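Local coordinates for fructuronate-tagaturonate epimerase UxaE from Cohnella laeviribosi in complex with 1 glycerol (Cohnella laeviribosi, PDB 6IL9), which catalyses the interconversion of tagaturonate and fructuronate by epimerisation, probably with the zinc ion bound in its TIM barrel, at residues Q109-H117 with K482-K490; V407-P416 with S427-L437. All blocks are in the same frame, centred on the assembly; numbering follows the deposited sequence.

Interaction 1 sits closer to the middle of the molecule: it brings the end of helix 104-111 and the turn leading into strand 117-124 against the C-terminal helix 469-487 and the tail behind it, 365 residues later. Interaction 2 lies farther out, about 28 Å away between centres, and is local, a loop folding back on helix 432-440 only 11 residues on. The two share no helix or strand. In interaction 1 the apolar part, L484, I116 and V489, is buried while D485 and K490 are exposed; interaction 2 also buries polar residues, Q436 and Y428. One arginine does most polar work in the first; the second spreads it over aspartate, glutamine, tyrosine, arginine and waters.

Interaction 1: Q109-H117 with K482-K490; sequences QTVRGRAIH and KHLDLLGVK
R114 reaches across L484 to the last turn of the C-terminal helix, its guanidinium lying over L484 CB, which is 3.6 Å from the plane and over its centre. The end of the group grips one carboxylate oxygen: NH1 and NH2 both bond D485 OD1, at 2.8 and 2.7 Å, as a salt bridge whose planes stand 42° apart. NH2 also gives a straighter bond to V489 O (3.0 Å, 165° at the hydrogen), nearly in the guanidinium plane, so edge and face together fix the group's rotation. Bends at chi2 and chi3 (47°) turn the chain to bring this end over the leucine. With an alanine here, D485 would probably be left without its cationic mate and V489 O without its donor.

Beside this polar end, L484 splits its methyls: CD1 meets T110 CG2 at 3.8 Å, and CD2 meets I116 CD1. V489 crosses I116 at about a right angle, CG1 against CB, and both valine and isoleucine also rest on F363 of the last barrel strand. At the exposed side K490 NZ makes a weak bond to G113 O. G488, in a Schellman motif, ends the helix and swings V489 back towards the barrel. In this TIM barrel the C-terminal helix packs over the seam where strands 93-96 and 363-367 meet to close the sheet.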
loop_
_atom_site.group_PDB
_atom_site.type_symbol
_atom_site.label_atom_id
_atom_site.label_comp_id
_atom_site.label_asym_id
_atom_site.label_seq_id
_atom_site.Cartn_x
_atom_site.Cartn_y
_atom_site.Cartn_z
ATOM N N GLN A 109 -2.215 6.500 -14.606
ATOM C CA GLN A 109 -3.115 7.450 -15.259
ATOM C C GLN A 109 -3.749 8.409 -14.264
ATOM O O GLN A 109 -4.028 9.570 -14.607
ATOM C CB GLN A 109 -4.214 6.704 -16.024
ATOM C CG GLN A 109 -3.700 5.915 -17.223
ATOM C CD GLN A 109 -4.613 4.760 -17.550
ATOM O OE1 GLN A 109 -5.731 4.686 -17.044
ATOM N NE2 GLN A 109 -4.137 3.837 -18.377
ATOM N N THR A 110 -3.972 7.950 -13.030
ATOM C CA THR A 110 -4.613 8.781 -12.018
ATOM C C THR A 110 -3.668 9.843 -11.466
ATOM O O THR A 110 -4.076 10.989 -11.263
ATOM C CB THR A 110 -5.142 7.904 -10.882
ATOM O OG1 THR A 110 -6.026 6.911 -11.426
ATOM C CG2 THR A 110 -5.901 8.764 -9.858
ATOM N N VAL A 111 -2.405 9.496 -11.211
ATOM C CA VAL A 111 -1.495 10.481 -10.634
ATOM C C VAL A 111 -0.831 11.359 -11.686
ATOM O O VAL A 111 -0.248 12.391 -11.326
ATOM C CB VAL A 111 -0.401 9.830 -9.762
ATOM C CG1 VAL A 111 -1.033 9.098 -8.571
ATOM C CG2 VAL A 111 0.498 8.896 -10.585
ATOM N N ARG A 112 -0.878 10.973 -12.961
ATOM C CA ARG A 112 -0.342 11.815 -14.028
ATOM C C ARG A 112 -0.963 13.206 -13.959
ATOM O O ARG A 112 -2.184 13.351 -13.874
ATOM C CB ARG A 112 -0.620 11.159 -15.390
ATOM C CG ARG A 112 -0.228 11.987 -16.610
ATOM C CD ARG A 112 -0.854 11.391 -17.881
ATOM N NE ARG A 112 -0.353 10.050 -18.160
ATOM C CZ ARG A 112 -1.087 9.039 -18.623
ATOM N NH1 ARG A 112 -2.387 9.187 -18.867
ATOM N NH2 ARG A 112 -0.514 7.867 -18.838
ATOM N N GLY A 113 -0.111 14.230 -13.926
ATOM C CA GLY A 113 -0.608 15.591 -13.888
ATOM C C GLY A 113 -1.064 16.078 -12.530
ATOM O O GLY A 113 -1.677 17.150 -12.448
ATOM N N ARG A 114 -0.789 15.332 -11.466
ATOM C CA ARG A 114 -1.127 15.726 -10.106
ATOM C C ARG A 114 0.142 15.806 -9.269
ATOM O O ARG A 114 1.117 15.090 -9.518
ATOM C CB ARG A 114 -2.118 14.721 -9.474
ATOM C CG ARG A 114 -3.145 14.275 -10.475
ATOM C CD ARG A 114 -4.461 13.969 -9.863
ATOM N NE ARG A 114 -4.955 14.974 -8.928
ATOM C CZ ARG A 114 -6.219 15.015 -8.525
ATOM N NH1 ARG A 114 -7.079 14.127 -9.011
ATOM N NH2 ARG A 114 -6.619 15.925 -7.633
ATOM N N ALA A 115 0.126 16.686 -8.266
ATOM C CA ALA A 115 1.316 16.923 -7.448
ATOM C C ALA A 115 1.360 15.898 -6.316
ATOM O O ALA A 115 1.160 16.200 -5.140
ATOM C CB ALA A 115 1.331 18.348 -6.911
ATOM N N ILE A 116 1.608 14.651 -6.705
ATOM C CA ILE A 116 1.746 13.567 -5.733
ATOM C C ILE A 116 2.596 12.485 -6.377
ATOM O O ILE A 116 2.541 12.279 -7.593
ATOM C CB ILE A 116 0.369 13.030 -5.270
ATOM C CG1 ILE A 116 0.537 12.093 -4.063
ATOM C CG2 ILE A 116 -0.360 12.347 -6.423
ATOM C CD1 ILE A 116 -0.768 11.847 -3.283
ATOM N N HIS A 117 3.420 11.831 -5.561
ATOM C CA HIS A 117 4.299 10.772 -6.046
ATOM C C HIS A 117 3.690 9.429 -5.719
ATOM O O HIS A 117 3.270 9.217 -4.573
ATOM C CB HIS A 117 5.677 10.869 -5.396
ATOM C CG HIS A 117 6.370 12.166 -5.647
ATOM N ND1 HIS A 117 6.818 12.534 -6.897
ATOM C CD2 HIS A 117 6.704 13.177 -4.811
ATOM C CE1 HIS A 117 7.386 13.725 -6.823
ATOM N NE2 HIS A 117 7.334 14.135 -5.567
ATOM N N LYS A 482 -11.071 10.490 -6.907
ATOM C CA LYS A 482 -11.877 11.095 -5.848
ATOM C C LYS A 482 -11.100 11.186 -4.540
ATOM O O LYS A 482 -11.258 12.152 -3.780
ATOM C CB LYS A 482 -13.158 10.289 -5.650
ATOM C CG LYS A 482 -13.940 10.695 -4.426
ATOM C CD LYS A 482 -15.252 9.941 -4.355
ATOM C CE LYS A 482 -16.051 10.408 -3.151
ATOM N NZ LYS A 482 -17.430 9.841 -3.167
ATOM N N HIS A 483 -10.274 10.178 -4.243
ATOM C CA HIS A 483 -9.402 10.252 -3.072
ATOM C C HIS A 483 -8.477 11.457 -3.166
ATOM O O HIS A 483 -8.343 12.235 -2.214
ATOM C CB HIS A 483 -8.554 8.978 -2.944
ATOM C CG HIS A 483 -9.312 7.765 -2.490
ATOM N ND1 HIS A 483 -10.235 7.116 -3.281
ATOM C CD2 HIS A 483 -9.243 7.062 -1.335
ATOM C CE1 HIS A 483 -10.713 6.069 -2.626
ATOM N NE2 HIS A 483 -10.128 6.015 -1.443
ATOM N N LEU A 484 -7.802 11.606 -4.307
ATOM C CA LEU A 484 -6.841 12.697 -4.463
ATOM C C LEU A 484 -7.531 14.059 -4.411
ATOM O O LEU A 484 -7.024 14.990 -3.779
ATOM C CB LEU A 484 -6.073 12.534 -5.774
ATOM C CG LEU A 484 -5.287 11.226 -5.913
ATOM C CD1 LEU A 484 -4.562 11.200 -7.249
ATOM C CD2 LEU A 484 -4.310 11.111 -4.769
ATOM N N ASP A 485 -8.701 14.175 -5.048
ATOM C CA ASP A 485 -9.458 15.424 -5.028
ATOM C C ASP A 485 -9.816 15.837 -3.604
ATOM O O ASP A 485 -9.652 17.001 -3.224
ATOM C CB ASP A 485 -10.726 15.264 -5.872
ATOM C CG ASP A 485 -10.425 15.156 -7.363
ATOM O OD1 ASP A 485 -9.264 15.396 -7.754
ATOM O OD2 ASP A 485 -11.354 14.823 -8.135
ATOM N N LEU A 486 -10.311 14.893 -2.797
ATOM C CA LEU A 486 -10.720 15.249 -1.439
ATOM C C LEU A 486 -9.519 15.498 -0.535
ATOM O O LEU A 486 -9.618 16.267 0.432
ATOM C CB LEU A 486 -11.618 14.158 -0.853
ATOM C CG LEU A 486 -13.027 14.135 -1.440
ATOM C CD1 LEU A 486 -13.756 12.863 -1.044
ATOM C CD2 LEU A 486 -13.763 15.358 -0.935
ATOM N N LEU A 487 -8.379 14.864 -0.823
ATOM C CA LEU A 487 -7.166 15.180 -0.082
ATOM C C LEU A 487 -6.619 16.550 -0.430
ATOM O O LEU A 487 -5.712 17.021 0.263
ATOM C CB LEU A 487 -6.077 14.127 -0.352
ATOM C CG LEU A 487 -6.303 12.779 0.347
ATOM C CD1 LEU A 487 -5.529 11.660 -0.348
ATOM C CD2 LEU A 487 -5.908 12.860 1.821
ATOM N N GLY A 488 -7.133 17.188 -1.480
ATOM C CA GLY A 488 -6.624 18.479 -1.897
ATOM C C GLY A 488 -5.406 18.449 -2.795
ATOM O O GLY A 488 -4.726 19.473 -2.937
ATOM N N VAL A 489 -5.110 17.311 -3.410
ATOM C CA VAL A 489 -3.920 17.198 -4.242
ATOM C C VAL A 489 -4.046 18.103 -5.456
ATOM O O VAL A 489 -5.029 18.023 -6.204
ATOM C CB VAL A 489 -3.707 15.748 -4.679
ATOM C CG1 VAL A 489 -2.553 15.680 -5.678
ATOM C CG2 VAL A 489 -3.475 14.873 -3.474
ATOM N N LYS A 490 -3.024 18.935 -5.666
ATOM C CA LYS A 490 -2.903 19.856 -6.799
ATOM C C LYS A 490 -3.966 20.947 -6.786
ATOM O O LYS A 490 -5.166 20.667 -6.765
ATOM C CB LYS A 490 -2.941 19.108 -8.140
ATOM C CG LYS A 490 -3.143 20.083 -9.290
ATOM C CD LYS A 490 -3.091 19.434 -10.651
ATOM C CE LYS A 490 -2.068 20.134 -11.551
ATOM N NZ LYS A 490 -0.626 19.842 -11.256
#

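Interaction 2: V407-P416 with S427-L437; sequences VTTNLNNIRP and SYMNENDARQL
I414 is the main bump, pushed from the loop into a hollow on helix 432-440 and the turn before it. Its two branches part: CG1 and CD1 run over the first helical turn, CG1 to D433 CB at 3.7 Å and CD1 on to L437 CD2, while CG2, anti to the backbone N (chi1 -52° for CG1), turns to Y428 CE1 at 3.7 Å. A434, with only a methyl, floors the hollow between them, and H391 of helix 384-402 also touches I414.

D433 is the answering bump, projecting from the helix into the curl of loop made by T409, N410 and N413. Both its oxygens are met from above the carboxylate plane: N410 N bonds OD1 at 2.8 Å, and N413 ND2, with its partner in the amide plane, bonds OD2. Within the curl N410 makes an Asx turn, OD1 accepting from N412 N, which overlaps the 3-10 turn 411-413. T409 and Q436 lie alongside, pointing opposite ways, and T409 OG1 donates to Q436 OE1 (2.8 Å) from above the carbonyl plane; V407 CG1 lies against the NE2 end of the same amide, which is also held by K311 and Q310.

At the far end R415 crosses E431, at the N-cap position, at about a right angle. NH2 bonds S427 OG at 2.9 Å, in the guanidinium plane, and makes a weak, bent bond (122°) to E431 OE2 within a salt bridge. S427 OG is itself bonded to E424, and water 2 joins R415 N and NE to E431 OE1. Y428 OH donates to R415 O at 2.8 Å from above the carbonyl plane, with the carbonyl oxygen at the ring's edge.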
loop_
_atom_site.group_PDB
_atom_site.type_symbol
_atom_site.label_atom_id
_atom_site.label_comp_id
_atom_site.label_asym_id
_atom_site.label_seq_id
_atom_site.Cartn_x
_atom_site.Cartn_y
_atom_site.Cartn_z
ATOM N N VAL A 407 -12.821 -6.603 11.480
ATOM C CA VAL A 407 -13.970 -5.887 10.941
ATOM C C VAL A 407 -15.178 -6.148 11.834
ATOM O O VAL A 407 -15.243 -7.143 12.557
ATOM C CB VAL A 407 -14.280 -6.306 9.484
ATOM C CG1 VAL A 407 -13.130 -5.889 8.548
ATOM C CG2 VAL A 407 -14.527 -7.826 9.399
ATOM N N THR A 408 -16.152 -5.236 11.787
ATOM C CA THR A 408 -17.402 -5.428 12.518
ATOM C C THR A 408 -18.572 -5.648 11.565
ATOM O O THR A 408 -19.708 -5.262 11.853
ATOM C CB THR A 408 -17.675 -4.247 13.452
ATOM O OG1 THR A 408 -17.603 -3.015 12.722
ATOM C CG2 THR A 408 -16.660 -4.222 14.598
ATOM N N THR A 409 -18.291 -6.284 10.430
ATOM C CA THR A 409 -19.276 -6.547 9.390
ATOM C C THR A 409 -20.539 -7.194 9.933
ATOM O O THR A 409 -20.481 -8.169 10.690
ATOM C CB THR A 409 -18.648 -7.475 8.361
ATOM O OG1 THR A 409 -17.329 -6.999 8.044
ATOM C CG2 THR A 409 -19.494 -7.571 7.111
ATOM N N ASN A 410 -21.682 -6.670 9.509
ATOM C CA ASN A 410 -22.971 -7.264 9.833
ATOM C C ASN A 410 -23.486 -7.958 8.576
ATOM O O ASN A 410 -24.080 -7.317 7.703
ATOM C CB ASN A 410 -23.957 -6.210 10.332
ATOM C CG ASN A 410 -25.271 -6.822 10.720
ATOM O OD1 ASN A 410 -25.388 -8.041 10.751
ATOM N ND2 ASN A 410 -26.265 -5.993 11.011
ATOM N N LEU A 411 -23.282 -9.277 8.500
ATOM C CA LEU A 411 -23.795 -10.041 7.365
ATOM C C LEU A 411 -25.306 -9.906 7.212
ATOM O O LEU A 411 -25.832 -10.037 6.096
ATOM C CB LEU A 411 -23.415 -11.518 7.511
ATOM C CG LEU A 411 -21.927 -11.859 7.570
ATOM C CD1 LEU A 411 -21.790 -13.348 7.791
ATOM C CD2 LEU A 411 -21.215 -11.442 6.296
ATOM N N ASN A 412 -26.026 -9.653 8.311
ATOM C CA ASN A 412 -27.477 -9.504 8.238
ATOM C C ASN A 412 -27.902 -8.302 7.397
ATOM O O ASN A 412 -29.068 -8.227 6.988
ATOM C CB ASN A 412 -28.050 -9.390 9.657
ATOM C CG ASN A 412 -29.534 -9.704 9.711
ATOM O OD1 ASN A 412 -30.335 -8.913 10.236
ATOM N ND2 ASN A 412 -29.917 -10.833 9.139
ATOM N N ASN A 413 -26.994 -7.360 7.126
ATOM C CA ASN A 413 -27.322 -6.208 6.284
ATOM C C ASN A 413 -27.231 -6.519 4.796
ATOM O O ASN A 413 -27.674 -5.706 3.977
ATOM C CB ASN A 413 -26.383 -5.031 6.583
ATOM C CG ASN A 413 -26.712 -4.328 7.876
ATOM O OD1 ASN A 413 -27.837 -4.414 8.371
ATOM N ND2 ASN A 413 -25.736 -3.597 8.419
ATOM N N ILE A 414 -26.661 -7.656 4.423
ATOM C CA ILE A 414 -26.389 -7.958 3.020
ATOM C C ILE A 414 -27.583 -8.708 2.427
ATOM O O ILE A 414 -27.953 -9.777 2.920
ATOM C CB ILE A 414 -25.098 -8.776 2.878
ATOM C CG1 ILE A 414 -23.939 -8.077 3.613
ATOM C CG2 ILE A 414 -24.743 -8.970 1.398
ATOM C CD1 ILE A 414 -22.632 -8.888 3.628
ATOM N N ARG A 415 -28.176 -8.156 1.370
ATOM C CA ARG A 415 -29.306 -8.816 0.725
ATOM C C ARG A 415 -28.883 -10.187 0.201
ATOM O O ARG A 415 -27.777 -10.330 -0.345
ATOM C CB ARG A 415 -29.849 -7.973 -0.437
ATOM C CG ARG A 415 -30.663 -6.747 -0.051
ATOM C CD ARG A 415 -30.837 -5.806 -1.253
ATOM N NE ARG A 415 -29.548 -5.266 -1.674
ATOM C CZ ARG A 415 -29.295 -4.667 -2.834
ATOM N NH1 ARG A 415 -30.254 -4.491 -3.739
ATOM N NH2 ARG A 415 -28.066 -4.228 -3.080
ATOM N N PRO A 416 -29.724 -11.213 0.350
ATOM C CA PRO A 416 -29.408 -12.512 -0.255
ATOM C C PRO A 416 -29.304 -12.382 -1.763
ATOM O O PRO A 416 -30.048 -11.619 -2.387
ATOM C CB PRO A 416 -30.592 -13.397 0.154
ATOM C CG PRO A 416 -31.188 -12.701 1.366
ATOM C CD PRO A 416 -30.967 -11.243 1.144
ATOM N N SER A 427 -24.482 -2.841 -7.054
ATOM C CA SER A 427 -24.834 -2.030 -5.892
ATOM C C SER A 427 -24.206 -2.568 -4.611
ATOM O O SER A 427 -23.993 -1.801 -3.662
ATOM C CB SER A 427 -26.357 -1.939 -5.755
ATOM O OG SER A 427 -26.952 -3.207 -5.517
ATOM N N TYR A 428 -23.900 -3.871 -4.555
ATOM C CA TYR A 428 -23.206 -4.408 -3.385
ATOM C C TYR A 428 -21.912 -3.653 -3.102
ATOM O O TYR A 428 -21.541 -3.454 -1.938
ATOM C CB TYR A 428 -22.871 -5.881 -3.591
ATOM C CG TYR A 428 -24.002 -6.860 -3.405
ATOM C CD1 TYR A 428 -24.714 -6.929 -2.207
ATOM C CD2 TYR A 428 -24.321 -7.758 -4.418
ATOM C CE1 TYR A 428 -25.735 -7.864 -2.039
ATOM C CE2 TYR A 428 -25.339 -8.690 -4.259
ATOM C CZ TYR A 428 -26.034 -8.738 -3.075
ATOM O OH TYR A 428 -27.030 -9.682 -2.937
ATOM N N MET A 429 -21.182 -3.271 -4.153
ATOM C CA MET A 429 -19.880 -2.642 -3.953
ATOM C C MET A 429 -19.998 -1.178 -3.550
ATOM O O MET A 429 -18.975 -0.490 -3.423
ATOM C CB MET A 429 -19.011 -2.809 -5.206
ATOM C CG MET A 429 -18.484 -4.253 -5.388
ATOM S SD MET A 429 -17.528 -4.987 -4.014
ATOM C CE MET A 429 -18.845 -5.813 -3.094
ATOM N N ASN A 430 -21.218 -0.705 -3.309
ATOM C CA ASN A 430 -21.458 0.585 -2.682
ATOM C C ASN A 430 -21.887 0.470 -1.226
ATOM O O ASN A 430 -22.135 1.496 -0.597
ATOM C CB ASN A 430 -22.534 1.367 -3.442
ATOM C CG ASN A 430 -22.103 1.737 -4.838
ATOM O OD1 ASN A 430 -20.923 1.995 -5.080
ATOM N ND2 ASN A 430 -23.049 1.739 -5.769
ATOM N N GLU A 431 -21.974 -0.737 -0.674
ATOM C CA GLU A 431 -22.504 -0.945 0.670
ATOM C C GLU A 431 -21.402 -1.331 1.642
ATOM O O GLU A 431 -20.496 -2.088 1.290
ATOM C CB GLU A 431 -23.570 -2.040 0.664
ATOM C CG GLU A 431 -24.730 -1.723 -0.258
ATOM C CD GLU A 431 -25.574 -2.941 -0.558
ATOM O OE1 GLU A 431 -25.205 -4.056 -0.114
ATOM O OE2 GLU A 431 -26.618 -2.778 -1.233
ATOM N N ASN A 432 -21.508 -0.842 2.887
ATOM C CA ASN A 432 -20.465 -1.114 3.872
ATOM C C ASN A 432 -20.208 -2.606 4.025
ATOM O O ASN A 432 -19.059 -3.067 3.956
ATOM C CB ASN A 432 -20.850 -0.543 5.238
ATOM C CG ASN A 432 -20.744 0.955 5.297
ATOM O OD1 ASN A 432 -20.095 1.585 4.457
ATOM N ND2 ASN A 432 -21.374 1.542 6.308
ATOM N N ASP A 433 -21.262 -3.376 4.277
ATOM C CA ASP A 433 -21.031 -4.736 4.735
ATOM C C ASP A 433 -20.590 -5.634 3.591
ATOM O O ASP A 433 -19.626 -6.387 3.739
ATOM C CB ASP A 433 -22.279 -5.267 5.441
ATOM C CG ASP A 433 -22.593 -4.463 6.692
ATOM O OD1 ASP A 433 -21.831 -4.553 7.680
ATOM O OD2 ASP A 433 -23.563 -3.686 6.671
ATOM N N ALA A 434 -21.253 -5.544 2.434
ATOM C CA ALA A 434 -20.810 -6.327 1.278
ATOM C C ALA A 434 -19.391 -5.942 0.852
ATOM O O ALA A 434 -18.599 -6.807 0.461
ATOM C CB ALA A 434 -21.785 -6.157 0.110
ATOM N N ARG A 435 -19.052 -4.648 0.902
ATOM C CA ARG A 435 -17.677 -4.254 0.595
ATOM C C ARG A 435 -16.685 -4.955 1.518
ATOM O O ARG A 435 -15.660 -5.478 1.065
ATOM C CB ARG A 435 -17.511 -2.734 0.686
ATOM C CG ARG A 435 -18.008 -1.998 -0.555
ATOM C CD ARG A 435 -17.777 -0.498 -0.440
ATOM N NE ARG A 435 -16.358 -0.131 -0.470
ATOM C CZ ARG A 435 -15.630 -0.028 -1.577
ATOM N NH1 ARG A 435 -16.188 -0.270 -2.757
ATOM N NH2 ARG A 435 -14.340 0.316 -1.505
ATOM N N GLN A 436 -16.975 -4.988 2.824
ATOM C CA GLN A 436 -16.042 -5.647 3.737
ATOM C C GLN A 436 -15.975 -7.146 3.476
ATOM O O GLN A 436 -14.901 -7.752 3.574
ATOM C CB GLN A 436 -16.442 -5.377 5.182
ATOM C CG GLN A 436 -16.280 -3.912 5.557
ATOM C CD GLN A 436 -16.238 -3.723 7.051
ATOM O OE1 GLN A 436 -17.087 -4.248 7.776
ATOM N NE2 GLN A 436 -15.252 -2.980 7.529
ATOM N N LEU A 437 -17.116 -7.747 3.132
ATOM C CA LEU A 437 -17.169 -9.174 2.837
ATOM C C LEU A 437 -16.206 -9.525 1.715
ATOM O O LEU A 437 -15.430 -10.479 1.825
ATOM C CB LEU A 437 -18.596 -9.558 2.454
ATOM C CG LEU A 437 -18.815 -10.939 1.842
ATOM C CD1 LEU A 437 -18.599 -12.003 2.912
ATOM C CD2 LEU A 437 -20.214 -11.035 1.230
HETATM O O HOH W 1 -18.255 -2.799 9.953
HETATM O O HOH W 2 -27.290 -5.556 0.378
HETATM O O HOH W 3 -30.258 -2.499 -5.633
#